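Long-range contacts in putative Nitroreductase (Anabaena variabilis ATCC 29413, PDB 3EO7), which binds flavin mononucleotide and probably acts as an oxidoreductase of the nitroreductase family: residues Phe79-Thr85 / Tyr96-Ala100; Thr330-Ser336 / Asn468-Gln473; His191-Glu197 / Gly461-Arg466; Ala109-Val113 / Leu125-Gln129. One frame throughout, in Å; residues are numbered along the deposited sequence.

Contact 1: Phe79-Thr85 / Tyr96-Ala100; sequences FRSYGLT and YLRAA. With FMN (flavin mononucleotide), chain B.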
# COMPACT_ATOMS: atom_id res chain seq x y z
N PHE A 79 4.93 -12.60 9.41
CA PHE A 79 5.86 -11.76 10.18
C PHE A 79 6.53 -10.68 9.34
O PHE A 79 6.69 -9.53 9.76
CB PHE A 79 6.89 -12.59 10.91
CG PHE A 79 7.70 -11.78 11.86
CD1 PHE A 79 7.10 -11.27 13.02
CD2 PHE A 79 9.01 -11.44 11.57
CE1 PHE A 79 7.81 -10.47 13.88
CE2 PHE A 79 9.74 -10.64 12.44
CZ PHE A 79 9.13 -10.15 13.59
N ARG A 80 6.96 -11.06 8.13
CA ARG A 80 7.63 -10.13 7.26
C ARG A 80 6.61 -9.14 6.69
O ARG A 80 6.98 -8.06 6.27
CB ARG A 80 8.35 -10.86 6.13
CG ARG A 80 9.53 -11.78 6.55
CD ARG A 80 10.82 -11.02 6.69
NE ARG A 80 11.89 -11.88 7.22
CZ ARG A 80 12.42 -11.82 8.45
NH1 ARG A 80 12.02 -10.93 9.36
NH2 ARG A 80 13.39 -12.67 8.78
N SER A 81 5.33 -9.52 6.67
CA SER A 81 4.27 -8.65 6.14
C SER A 81 3.80 -7.58 7.15
O SER A 81 3.63 -6.42 6.77
CB SER A 81 3.04 -9.44 5.71
OG SER A 81 3.32 -10.23 4.57
N TYR A 82 3.53 -7.98 8.38
CA TYR A 82 2.89 -7.08 9.35
C TYR A 82 3.31 -7.31 10.78
O TYR A 82 2.62 -6.90 11.72
CB TYR A 82 1.39 -7.20 9.19
CG TYR A 82 0.55 -6.00 9.56
CD1 TYR A 82 0.92 -4.71 9.17
CD2 TYR A 82 -0.63 -6.14 10.28
CE1 TYR A 82 0.13 -3.59 9.47
CE2 TYR A 82 -1.42 -5.05 10.59
CZ TYR A 82 -1.03 -3.76 10.18
OH TYR A 82 -1.82 -2.66 10.49
N GLY A 83 4.49 -7.90 10.95
CA GLY A 83 4.99 -8.18 12.27
C GLY A 83 5.51 -6.93 12.94
O GLY A 83 5.80 -5.93 12.27
N LEU A 84 5.66 -7.01 14.26
CA LEU A 84 6.28 -5.92 15.03
C LEU A 84 7.79 -5.94 14.84
O LEU A 84 8.39 -6.99 15.05
CB LEU A 84 5.90 -6.04 16.49
CG LEU A 84 4.43 -6.02 16.82
CD1 LEU A 84 4.31 -5.95 18.38
CD2 LEU A 84 3.66 -4.88 16.09
N THR A 85 8.40 -4.83 14.41
CA THR A 85 9.85 -4.81 14.17
C THR A 85 10.64 -3.76 14.98
O THR A 85 11.87 -3.74 14.91
CB THR A 85 10.14 -4.69 12.66
OG1 THR A 85 9.78 -3.39 12.20
CG2 THR A 85 9.43 -5.77 11.90
N TYR A 96 4.42 0.16 19.05
CA TYR A 96 5.18 -0.87 18.38
C TYR A 96 5.10 -0.58 16.90
O TYR A 96 4.00 -0.54 16.33
CB TYR A 96 4.58 -2.22 18.65
CG TYR A 96 4.77 -2.59 20.07
CD1 TYR A 96 6.00 -3.07 20.49
CD2 TYR A 96 3.76 -2.39 21.00
CE1 TYR A 96 6.21 -3.39 21.82
CE2 TYR A 96 3.98 -2.71 22.35
CZ TYR A 96 5.20 -3.21 22.73
OH TYR A 96 5.45 -3.53 24.04
N LEU A 97 6.27 -0.40 16.29
CA LEU A 97 6.38 -0.19 14.88
C LEU A 97 6.42 -1.54 14.19
O LEU A 97 6.80 -2.56 14.78
CB LEU A 97 7.62 0.63 14.54
CG LEU A 97 7.80 1.95 15.29
CD1 LEU A 97 9.06 2.64 14.77
CD2 LEU A 97 6.60 2.88 15.18
N ARG A 98 6.00 -1.53 12.94
CA ARG A 98 5.77 -2.75 12.20
C ARG A 98 6.49 -2.82 10.87
O ARG A 98 7.10 -1.86 10.39
CB ARG A 98 4.25 -2.91 11.96
CG ARG A 98 3.38 -2.66 13.19
CD ARG A 98 1.94 -3.11 13.03
NE ARG A 98 1.18 -2.64 14.19
CZ ARG A 98 -0.09 -2.88 14.42
NH1 ARG A 98 -0.79 -3.65 13.63
NH2 ARG A 98 -0.66 -2.35 15.50
N ALA A 99 6.38 -4.00 10.26
CA ALA A 99 6.98 -4.26 8.96
C ALA A 99 6.44 -3.29 7.90
O ALA A 99 7.13 -2.97 6.94
CB ALA A 99 6.72 -5.73 8.52
N ALA A 100 5.17 -2.91 8.03
CA ALA A 100 4.56 -1.94 7.14
C ALA A 100 4.51 -0.57 7.86
O ALA A 100 4.16 -0.51 9.03
CB ALA A 100 3.13 -2.34 6.79
N1 FMN B . 6.35 10.37 8.15
C2 FMN B . 6.56 11.73 8.28
O2 FMN B . 7.48 12.17 8.95
N3 FMN B . 5.75 12.67 7.69
C4 FMN B . 4.64 12.32 6.98
O4 FMN B . 4.05 13.20 6.32
C4A FMN B . 4.39 10.96 6.82
N5 FMN B . 3.26 10.54 6.15
C5A FMN B . 3.06 9.16 5.91
C6 FMN B . 2.00 8.70 5.14
C7 FMN B . 1.79 7.34 4.93
C7M FMN B . 0.68 6.87 3.98
C8 FMN B . 2.65 6.41 5.49
C8M FMN B . 2.59 4.94 5.14
C9 FMN B . 3.74 6.85 6.27
C9A FMN B . 3.94 8.22 6.48
N10 FMN B . 5.01 8.66 7.25
C10 FMN B . 5.24 10.00 7.41
C1' FMN B . 5.83 7.70 8.08
C2' FMN B . 5.13 7.22 9.34
O2' FMN B . 5.22 8.24 10.36
C3' FMN B . 5.75 5.91 9.79
O3' FMN B . 5.48 4.87 8.84
C4' FMN B . 5.33 5.47 11.21
O4' FMN B . 5.76 6.45 12.20
C5' FMN B . 5.92 4.11 11.54
O5' FMN B . 7.32 4.10 11.46
P FMN B . 8.10 3.13 10.49
O1P FMN B . 7.73 3.50 9.06
O2P FMN B . 9.57 3.40 10.79
O3P FMN B . 7.74 1.71 10.79
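Leu84 and Arg98 pair across the open end of a beta hairpin, strands 84-90 and 93-98, just where helix 66-82 runs into its first strand. They form an antiparallel non-hydrogen-bonded pair, flanked by two backbone bonds: Thr85 N to Leu97 O, 2.8 Å, and, beyond the strand, Ala99 N to Gly83 O, 2.8 Å. Gly83 suits the turn between helix and strand, since a beta carbon on it would run into CD1 of Phe79.

Arg98 can be followed outward. Its CB rests 3.4 Å from Gly83 O. CG, placed anti to the carbonyl carbon (chi1 -46°), lies beside Leu84 CD2 at 3.7 Å, the two side chains running the same way. Next CD sits over one face of the Tyr82 ring, offset toward the rim, in a CH-pi contact 4.2 Å from the centroid; NE still touches Leu84 CD2. Because the chain is extended from CG to NE, the guanidinium, its plane 60° from that of the ring, sets its NH1 edge 3.4 Å from Tyr82 CE2. The long aliphatic stem thus serves as an apolar partner for a tyrosine and a leucine, while the charged tip goes on to Pro39 O, hydrogen-bonded by NH2; the hydroxyl of Tyr82 bonds instead to Ala109 O.

Small residues follow where the chain hugs the helix. Thr85 sets its CG2 against the backbone N of Ala99, with OG1 hydrogen-bonded to Arg335 NH1 of the FMN site. Ala99 points its methyl at the carbonyls of Arg80 and Ser81, CB lying 3.2 Å from Arg80 O.

Contact 2: Thr330-Ser336 / Asn468-Gln473; sequences TMHKRRS and NLAAIQ. With FMN (flavin mononucleotide), chain B.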
# COMPACT_ATOMS: atom_id res chain seq x y z
N THR A 330 16.39 -6.37 5.14
CA THR A 330 15.88 -5.05 4.84
C THR A 330 14.42 -4.87 5.29
O THR A 330 14.09 -3.87 5.92
CB THR A 330 16.08 -4.71 3.35
OG1 THR A 330 17.49 -4.48 3.12
CG2 THR A 330 15.28 -3.50 2.97
N MSE A 331 13.58 -5.88 5.05
CA MSE A 331 12.20 -5.81 5.47
C MSE A 331 12.12 -5.74 6.98
O MSE A 331 11.30 -5.00 7.54
CB MSE A 331 11.41 -7.00 4.94
CG MSE A 331 11.23 -6.94 3.44
SE MSE A 331 10.17 -8.41 2.75
CE MSE A 331 8.38 -7.71 3.13
N HIS A 332 13.00 -6.46 7.65
CA HIS A 332 12.97 -6.43 9.10
C HIS A 332 13.45 -5.11 9.70
O HIS A 332 12.87 -4.64 10.68
CB HIS A 332 13.77 -7.62 9.68
CG HIS A 332 13.72 -7.67 11.18
ND1 HIS A 332 12.59 -8.08 11.87
CD2 HIS A 332 14.65 -7.37 12.11
CE1 HIS A 332 12.83 -8.01 13.17
NE2 HIS A 332 14.07 -7.57 13.34
N LYS A 333 14.48 -4.50 9.12
CA LYS A 333 15.10 -3.28 9.68
C LYS A 333 14.50 -1.97 9.19
O LYS A 333 14.79 -0.90 9.74
CB LYS A 333 16.60 -3.27 9.42
CG LYS A 333 17.02 -2.96 8.03
CD LYS A 333 18.56 -3.04 7.91
CE LYS A 333 19.04 -2.73 6.49
NZ LYS A 333 20.53 -2.86 6.37
N ARG A 334 13.66 -2.05 8.15
CA ARG A 334 13.12 -0.88 7.47
C ARG A 334 12.43 0.05 8.44
O ARG A 334 11.53 -0.37 9.17
CB ARG A 334 12.11 -1.32 6.42
CG ARG A 334 11.46 -0.13 5.68
CD ARG A 334 10.00 -0.35 5.35
NE ARG A 334 9.18 -0.59 6.55
CZ ARG A 334 8.78 0.34 7.41
NH1 ARG A 334 9.07 1.61 7.21
NH2 ARG A 334 8.05 -0.03 8.44
N ARG A 335 12.83 1.31 8.42
CA ARG A 335 12.17 2.38 9.17
C ARG A 335 12.01 3.58 8.25
O ARG A 335 12.81 3.77 7.31
CB ARG A 335 13.05 2.82 10.34
CG ARG A 335 13.33 1.75 11.40
CD ARG A 335 12.28 1.70 12.49
NE ARG A 335 10.95 1.25 12.05
CZ ARG A 335 10.57 -0.02 12.04
NH1 ARG A 335 11.38 -0.99 12.44
NH2 ARG A 335 9.32 -0.33 11.69
N SER A 336 11.01 4.42 8.53
CA SER A 336 10.82 5.68 7.84
C SER A 336 11.85 6.64 8.45
O SER A 336 11.87 6.86 9.66
CB SER A 336 9.42 6.21 8.05
OG SER A 336 8.48 5.39 7.38
N ASN A 468 10.47 2.22 -0.60
CA ASN A 468 11.00 2.27 0.75
C ASN A 468 12.03 1.14 1.00
O ASN A 468 13.11 1.39 1.51
CB ASN A 468 9.89 2.21 1.83
CG ASN A 468 9.25 3.57 2.12
OD1 ASN A 468 9.39 4.10 3.23
ND2 ASN A 468 8.54 4.13 1.14
N LEU A 469 11.68 -0.07 0.61
CA LEU A 469 12.55 -1.24 0.80
C LEU A 469 13.82 -1.09 -0.03
O LEU A 469 14.94 -1.30 0.49
CB LEU A 469 11.79 -2.52 0.48
CG LEU A 469 10.70 -2.91 1.50
CD1 LEU A 469 9.86 -4.10 0.97
CD2 LEU A 469 11.32 -3.20 2.88
N ALA A 470 13.68 -0.67 -1.27
CA ALA A 470 14.86 -0.44 -2.11
C ALA A 470 15.80 0.61 -1.50
O ALA A 470 17.02 0.43 -1.51
CB ALA A 470 14.48 -0.09 -3.56
N ALA A 471 15.23 1.69 -0.99
CA ALA A 471 16.01 2.77 -0.40
C ALA A 471 16.81 2.22 0.77
O ALA A 471 18.00 2.44 0.86
CB ALA A 471 15.09 3.95 0.08
N ILE A 472 16.14 1.53 1.68
CA ILE A 472 16.80 0.96 2.85
C ILE A 472 17.88 -0.05 2.46
O ILE A 472 18.97 -0.02 3.03
CB ILE A 472 15.79 0.33 3.83
CG1 ILE A 472 14.82 1.40 4.37
CG2 ILE A 472 16.54 -0.49 4.94
CD1 ILE A 472 15.49 2.61 5.06
N GLN A 473 17.62 -0.90 1.47
CA GLN A 473 18.62 -1.83 0.97
C GLN A 473 19.89 -1.14 0.49
O GLN A 473 20.98 -1.65 0.68
CB GLN A 473 18.05 -2.67 -0.15
CG GLN A 473 19.02 -3.63 -0.87
CD GLN A 473 19.64 -4.68 0.02
OE1 GLN A 473 19.10 -5.03 1.07
NE2 GLN A 473 20.79 -5.23 -0.42
N1 FMN B . 6.35 10.37 8.15
C2 FMN B . 6.56 11.73 8.28
O2 FMN B . 7.48 12.17 8.95
N3 FMN B . 5.75 12.67 7.69
C4 FMN B . 4.64 12.32 6.98
O4 FMN B . 4.05 13.20 6.32
C4A FMN B . 4.39 10.96 6.82
N5 FMN B . 3.26 10.54 6.15
C5A FMN B . 3.06 9.16 5.91
C6 FMN B . 2.00 8.70 5.14
C7 FMN B . 1.79 7.34 4.93
C7M FMN B . 0.68 6.87 3.98
C8 FMN B . 2.65 6.41 5.49
C8M FMN B . 2.59 4.94 5.14
C9 FMN B . 3.74 6.85 6.27
C9A FMN B . 3.94 8.22 6.48
N10 FMN B . 5.01 8.66 7.25
C10 FMN B . 5.24 10.00 7.41
C1' FMN B . 5.83 7.70 8.08
C2' FMN B . 5.13 7.22 9.34
O2' FMN B . 5.22 8.24 10.36
C3' FMN B . 5.75 5.91 9.79
O3' FMN B . 5.48 4.87 8.84
C4' FMN B . 5.33 5.47 11.21
O4' FMN B . 5.76 6.45 12.20
C5' FMN B . 5.92 4.11 11.54
O5' FMN B . 7.32 4.10 11.46
P FMN B . 8.10 3.13 10.49
O1P FMN B . 7.73 3.50 9.06
O2P FMN B . 9.57 3.40 10.79
O3P FMN B . 7.74 1.71 10.79
O HOH W 1 10.77 2.97 5.25
O HOH W 2 7.61 5.76 4.71
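Arg334 lays its CG against Ile472 CG1 at 3.9 Å and sends its guanidinium on to the FMN phosphate, where helix 325-333 ends beside helix 452-473. Here the Arg-Arg-Ser sequence that follows the helix forms a phosphate-binding site in a nitroreductase-family domain.

In the first shell, Arg334 NH1 bonds to FMN O1P, and NH2, at 2.9 Å, to FMN O3P. Arg335 comes with two donors, NE to O2P and NH2 to O3P, the latter at 2.7 Å and nearly straight (171°). Ser336 adds its backbone N to O2P and its OG to O1P at 2.6 Å. All three terminal oxygens are therefore gripped, and the two cationic groups are likely to balance the phosphate charge.

Further out, the bends at chi2 and chi3 of Arg334 fold its stem over Leu469 and Ile472, and its NE bonds to Ala99 O. A leucine in its place would probably leave O1P and O3P each short of a donor, and Ala99 O with Asn195 ND2 but without the arginine's NE. Asn468, its amide fixed by an ND2 bond to Gly464 O one turn back, works through water: OD1 accepts from one water that Arg334 NH1 also reaches, and from a second that donates to Ser336 OG.

Behind these, branched Leu469 and Ile472 meet the stems of Met331 and Lys333 in an apolar layer. Leu469 CD2 lies 3.8 Å from CG of Met331 (selenomethionine), and Ile472 CG2 3.7 Å from Lys333 CE. Thr330, its hydroxyl bonded to Asp326 O, brings CG2 to 3.3 Å from Leu469 O.

Contact 3: His191-Glu197 / Gly461-Arg466; sequences HLLGNIE and GHLGQR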
# COMPACT_ATOMS: atom_id res chain seq x y z
N HIS A 191 0.87 -0.26 1.31
CA HIS A 191 2.21 -0.61 1.80
C HIS A 191 2.23 -2.06 2.29
O HIS A 191 3.17 -2.83 1.98
CB HIS A 191 2.71 0.34 2.91
CG HIS A 191 3.29 1.64 2.41
ND1 HIS A 191 4.62 1.77 2.09
CD2 HIS A 191 2.71 2.84 2.15
CE1 HIS A 191 4.84 3.02 1.68
NE2 HIS A 191 3.71 3.69 1.71
N LEU A 192 1.22 -2.43 3.07
CA LEU A 192 1.09 -3.82 3.52
C LEU A 192 0.97 -4.80 2.35
O LEU A 192 1.58 -5.87 2.36
CB LEU A 192 -0.10 -3.92 4.47
CG LEU A 192 -0.53 -5.33 4.89
CD1 LEU A 192 0.63 -6.07 5.56
CD2 LEU A 192 -1.71 -5.14 5.87
N LEU A 193 0.19 -4.44 1.34
CA LEU A 193 0.09 -5.27 0.14
C LEU A 193 1.44 -5.48 -0.53
O LEU A 193 1.72 -6.59 -1.00
CB LEU A 193 -0.88 -4.69 -0.89
CG LEU A 193 -2.37 -4.52 -0.49
CD1 LEU A 193 -3.17 -4.06 -1.73
CD2 LEU A 193 -2.94 -5.81 0.11
N GLY A 194 2.27 -4.42 -0.59
CA GLY A 194 3.65 -4.55 -1.11
C GLY A 194 4.45 -5.56 -0.27
O GLY A 194 5.17 -6.42 -0.82
N ASN A 195 4.31 -5.52 1.04
CA ASN A 195 5.03 -6.52 1.87
C ASN A 195 4.50 -7.93 1.62
O ASN A 195 5.27 -8.89 1.59
CB ASN A 195 4.92 -6.26 3.37
CG ASN A 195 5.79 -5.16 3.85
OD1 ASN A 195 6.69 -4.67 3.14
ND2 ASN A 195 5.53 -4.74 5.07
N ILE A 196 3.19 -8.06 1.50
CA ILE A 196 2.60 -9.38 1.27
C ILE A 196 3.17 -10.01 -0.00
O ILE A 196 3.56 -11.19 0.01
CB ILE A 196 1.08 -9.34 1.28
CG1 ILE A 196 0.59 -9.03 2.68
CG2 ILE A 196 0.43 -10.70 0.78
CD1 ILE A 196 -0.92 -8.76 2.73
N GLU A 197 3.23 -9.28 -1.11
CA GLU A 197 3.79 -9.89 -2.31
C GLU A 197 5.27 -10.26 -2.15
O GLU A 197 5.69 -11.32 -2.63
CB GLU A 197 3.59 -9.08 -3.59
CG GLU A 197 4.07 -7.71 -3.54
CD GLU A 197 5.04 -7.37 -4.71
OE1 GLU A 197 5.88 -8.15 -5.15
OE2 GLU A 197 5.04 -6.22 -5.08
N GLY A 461 0.51 3.10 -2.43
CA GLY A 461 1.19 2.57 -1.25
C GLY A 461 2.03 1.34 -1.55
O GLY A 461 3.10 1.15 -0.98
N HIS A 462 1.55 0.50 -2.46
CA HIS A 462 2.26 -0.70 -2.89
C HIS A 462 3.58 -0.28 -3.60
O HIS A 462 4.67 -0.73 -3.24
CB HIS A 462 1.33 -1.55 -3.77
CG HIS A 462 1.89 -2.85 -4.25
ND1 HIS A 462 1.09 -3.80 -4.86
CD2 HIS A 462 3.15 -3.38 -4.25
CE1 HIS A 462 1.82 -4.83 -5.22
NE2 HIS A 462 3.07 -4.62 -4.86
N LEU A 463 3.49 0.62 -4.56
CA LEU A 463 4.70 1.20 -5.19
C LEU A 463 5.59 1.80 -4.10
O LEU A 463 6.80 1.59 -4.10
CB LEU A 463 4.31 2.25 -6.23
CG LEU A 463 3.60 1.76 -7.50
CD1 LEU A 463 3.17 2.99 -8.34
CD2 LEU A 463 4.52 0.80 -8.32
N GLY A 464 5.00 2.58 -3.21
CA GLY A 464 5.73 3.20 -2.12
C GLY A 464 6.53 2.19 -1.31
O GLY A 464 7.68 2.42 -0.97
N GLN A 465 5.95 1.03 -1.03
CA GLN A 465 6.67 0.09 -0.18
C GLN A 465 7.90 -0.46 -0.91
O GLN A 465 8.93 -0.68 -0.30
CB GLN A 465 5.77 -1.03 0.31
CG GLN A 465 6.44 -1.94 1.33
CD GLN A 465 6.79 -1.27 2.67
OE1 GLN A 465 6.52 -0.10 2.88
NE2 GLN A 465 7.40 -2.05 3.58
N ARG A 466 7.76 -0.69 -2.22
CA ARG A 466 8.90 -1.17 -2.99
C ARG A 466 10.00 -0.11 -2.97
O ARG A 466 11.16 -0.44 -2.82
CB ARG A 466 8.48 -1.52 -4.41
CG ARG A 466 7.51 -2.72 -4.50
CD ARG A 466 7.19 -3.09 -5.94
NE ARG A 466 8.32 -3.72 -6.65
CZ ARG A 466 8.47 -5.03 -6.83
NH1 ARG A 466 7.58 -5.86 -6.34
NH2 ARG A 466 9.50 -5.53 -7.49
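Helix segments 191-197 and 461-466 cross at -58° with their axes only 6.9 Å apart, His191 lying over Gly461 and Gly194 beside His462. Glycine makes this closeness possible: a beta carbon on Gly194 would clash with Gln465 CB, and one on Gly461 with His191 N. Gly461 O can then sit 3.4 Å above the centre of the His191 ring.

The buried side chains are mostly polar and pair across the crossing. Gln465 is a two-ended link, accepting at OE1 from His191 ND1 (2.8 Å) and donating from NE2 to Asn195 OD1 (2.7 Å), while Asn195 ND2 bonds to Ser81 O and Ala99 O. The Gln465 amide stands almost perpendicular to the imidazole. At the other end of the crossing, Glu197 OE2 takes two donors: His462 NE2 on its anti side, at 2.5 Å and almost straight (175°), and Arg466 NH1 on its syn side, 2.9 Å, in a salt bridge. With CG anti to the backbone N (chi1 -178°), the His462 ring reaches past Gly194 to that oxygen. The arginine is likely to stabilise a charged carboxylate here.

The crossing joins the two nitroreductase-family regions of the chain next to the flavin, which His191 touches, its NE2 bonding to Tyr503 OH. Tyr374 stacks on His462 and Phe356 makes a cation-pi contact with Arg466. On the outer sides Leu192 packs on helix 66-82 and strand 109-115, and Leu463 on helix 347-358.

Contact 4: Ala109-Val113 / Leu125-Gln129; sequences AEVYV and LYNYQ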
# COMPACT_ATOMS: atom_id res chain seq x y z
N ALA A 109 -4.86 -1.07 9.27
CA ALA A 109 -5.03 -2.39 8.66
C ALA A 109 -5.04 -3.54 9.66
O ALA A 109 -4.31 -3.51 10.67
CB ALA A 109 -3.94 -2.64 7.57
N GLU A 110 -5.91 -4.52 9.39
CA GLU A 110 -5.97 -5.77 10.14
C GLU A 110 -5.84 -6.88 9.12
O GLU A 110 -6.42 -6.81 8.03
CB GLU A 110 -7.31 -5.96 10.91
CG GLU A 110 -7.31 -5.28 12.22
CD GLU A 110 -6.38 -5.93 13.22
OE1 GLU A 110 -6.36 -7.20 13.37
OE2 GLU A 110 -5.68 -5.17 13.91
N VAL A 111 -5.07 -7.90 9.50
CA VAL A 111 -4.83 -9.05 8.66
C VAL A 111 -5.58 -10.26 9.18
O VAL A 111 -5.43 -10.65 10.35
CB VAL A 111 -3.31 -9.35 8.57
CG1 VAL A 111 -3.05 -10.71 7.85
CG2 VAL A 111 -2.57 -8.17 7.87
N TYR A 112 -6.35 -10.87 8.29
CA TYR A 112 -7.04 -12.10 8.57
C TYR A 112 -6.56 -13.20 7.64
O TYR A 112 -6.15 -12.92 6.53
CB TYR A 112 -8.54 -11.94 8.35
CG TYR A 112 -9.17 -10.95 9.29
CD1 TYR A 112 -9.15 -9.60 9.01
CD2 TYR A 112 -9.76 -11.39 10.46
CE1 TYR A 112 -9.69 -8.67 9.89
CE2 TYR A 112 -10.31 -10.48 11.36
CZ TYR A 112 -10.30 -9.14 11.07
OH TYR A 112 -10.86 -8.26 11.96
N VAL A 113 -6.62 -14.44 8.11
CA VAL A 113 -6.38 -15.59 7.26
C VAL A 113 -7.67 -16.41 7.24
O VAL A 113 -8.27 -16.71 8.30
CB VAL A 113 -5.22 -16.48 7.75
CG1 VAL A 113 -5.13 -17.76 6.93
CG2 VAL A 113 -3.88 -15.73 7.71
N LEU A 125 -11.97 -18.87 10.15
CA LEU A 125 -11.44 -17.54 10.27
C LEU A 125 -10.39 -17.38 11.34
O LEU A 125 -10.54 -17.84 12.47
CB LEU A 125 -12.59 -16.56 10.58
CG LEU A 125 -13.81 -16.70 9.67
CD1 LEU A 125 -14.97 -15.80 10.25
CD2 LEU A 125 -13.47 -16.41 8.20
N TYR A 126 -9.30 -16.73 10.96
CA TYR A 126 -8.18 -16.45 11.85
C TYR A 126 -7.80 -14.96 11.79
O TYR A 126 -7.72 -14.37 10.71
CB TYR A 126 -6.94 -17.25 11.43
CG TYR A 126 -7.11 -18.76 11.39
CD1 TYR A 126 -7.79 -19.39 10.35
CD2 TYR A 126 -6.55 -19.55 12.37
CE1 TYR A 126 -7.92 -20.76 10.30
CE2 TYR A 126 -6.66 -20.92 12.33
CZ TYR A 126 -7.36 -21.52 11.31
OH TYR A 126 -7.47 -22.88 11.33
N ASN A 127 -7.58 -14.36 12.96
CA ASN A 127 -7.08 -13.00 13.03
C ASN A 127 -5.58 -13.06 13.36
O ASN A 127 -5.18 -13.76 14.30
CB ASN A 127 -7.82 -12.19 14.09
CG ASN A 127 -7.26 -10.80 14.23
OD1 ASN A 127 -6.56 -10.53 15.19
ND2 ASN A 127 -7.49 -9.92 13.23
N TYR A 128 -4.79 -12.30 12.64
CA TYR A 128 -3.36 -12.20 12.91
C TYR A 128 -3.09 -11.22 14.08
O TYR A 128 -3.40 -10.05 14.01
CB TYR A 128 -2.56 -11.79 11.65
CG TYR A 128 -1.08 -11.66 11.98
CD1 TYR A 128 -0.35 -12.78 12.42
CD2 TYR A 128 -0.43 -10.44 11.91
CE1 TYR A 128 0.98 -12.66 12.82
CE2 TYR A 128 0.93 -10.31 12.24
CZ TYR A 128 1.62 -11.42 12.71
OH TYR A 128 2.92 -11.25 13.05
N GLN A 129 -2.48 -11.73 15.13
CA GLN A 129 -2.16 -10.95 16.32
C GLN A 129 -0.69 -10.53 16.27
O GLN A 129 0.20 -11.33 16.53
CB GLN A 129 -2.40 -11.82 17.54
CG GLN A 129 -3.85 -12.11 17.79
CD GLN A 129 -4.55 -10.95 18.44
OE1 GLN A 129 -4.05 -10.41 19.43
NE2 GLN A 129 -5.68 -10.53 17.90
O HOH W 3 -3.69 -7.88 12.13
O HOH W 4 -5.43 -7.91 15.75
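Asn127 carries its amide nitrogen over one face of the Tyr112 ring, ND2 lying 3.4 Å above the ring plane and offset toward the rim, the amide turned 62° from the ring. The same ND2 donates to Glu110 OE1 at 2.9 Å in an almost straight bond (177°), carboxylate and amide nearly coplanar. With CG anti to the backbone N (chi1 177°), the amide swings across to the neighbouring strand, while OD1 accepts from Gln129 NE2. The second carboxylate oxygen, Glu110 OE2, forms a salt bridge with Arg172.

Strands 109-115 and 124-129 make a beta hairpin inside a seven-stranded antiparallel sheet. Tyr112 and Asn127 are a non-hydrogen-bonded pair; the next pair, Val113 and Tyr126, is hydrogen-bonded in both directions, Val113 N to Tyr126 O at 2.8 Å and Tyr126 N to Val113 O at 2.9 Å. A leucine at Asn127 would probably leave Glu110 OE1 without its amide donor and Gln129 NE2 without this acceptor. On the face opposite Asn127, beta-branched Val113 rests CB to CB against Tyr126. Farther along, Val111 and Tyr128 run side by side over helix 66-82, Val111 CG1 4.0 Å from Tyr128 CB.

How the contacts relate
From the N terminus, contact 1 closes first, shutting the short hairpin that follows helix 66-82, and contact 4 then closes the hairpin of strands 109-115 and 124-129. These two stand in series and meet through Tyr82. Contact 3 opens next, at helix 181-202, and contact 2 at the end of helix 325-333; both find their partners on helix 452-473, where contact 3 closes before contact 2, so the two long loops cross. Contact 3 binds the two family regions together through their helices. Asn195 bonds to the backbone of contact 1, while contacts 1 and 2, from different regions, meet at the FMN phosphate. Contact 4 lies farther from the flavin and does not touch contact 2.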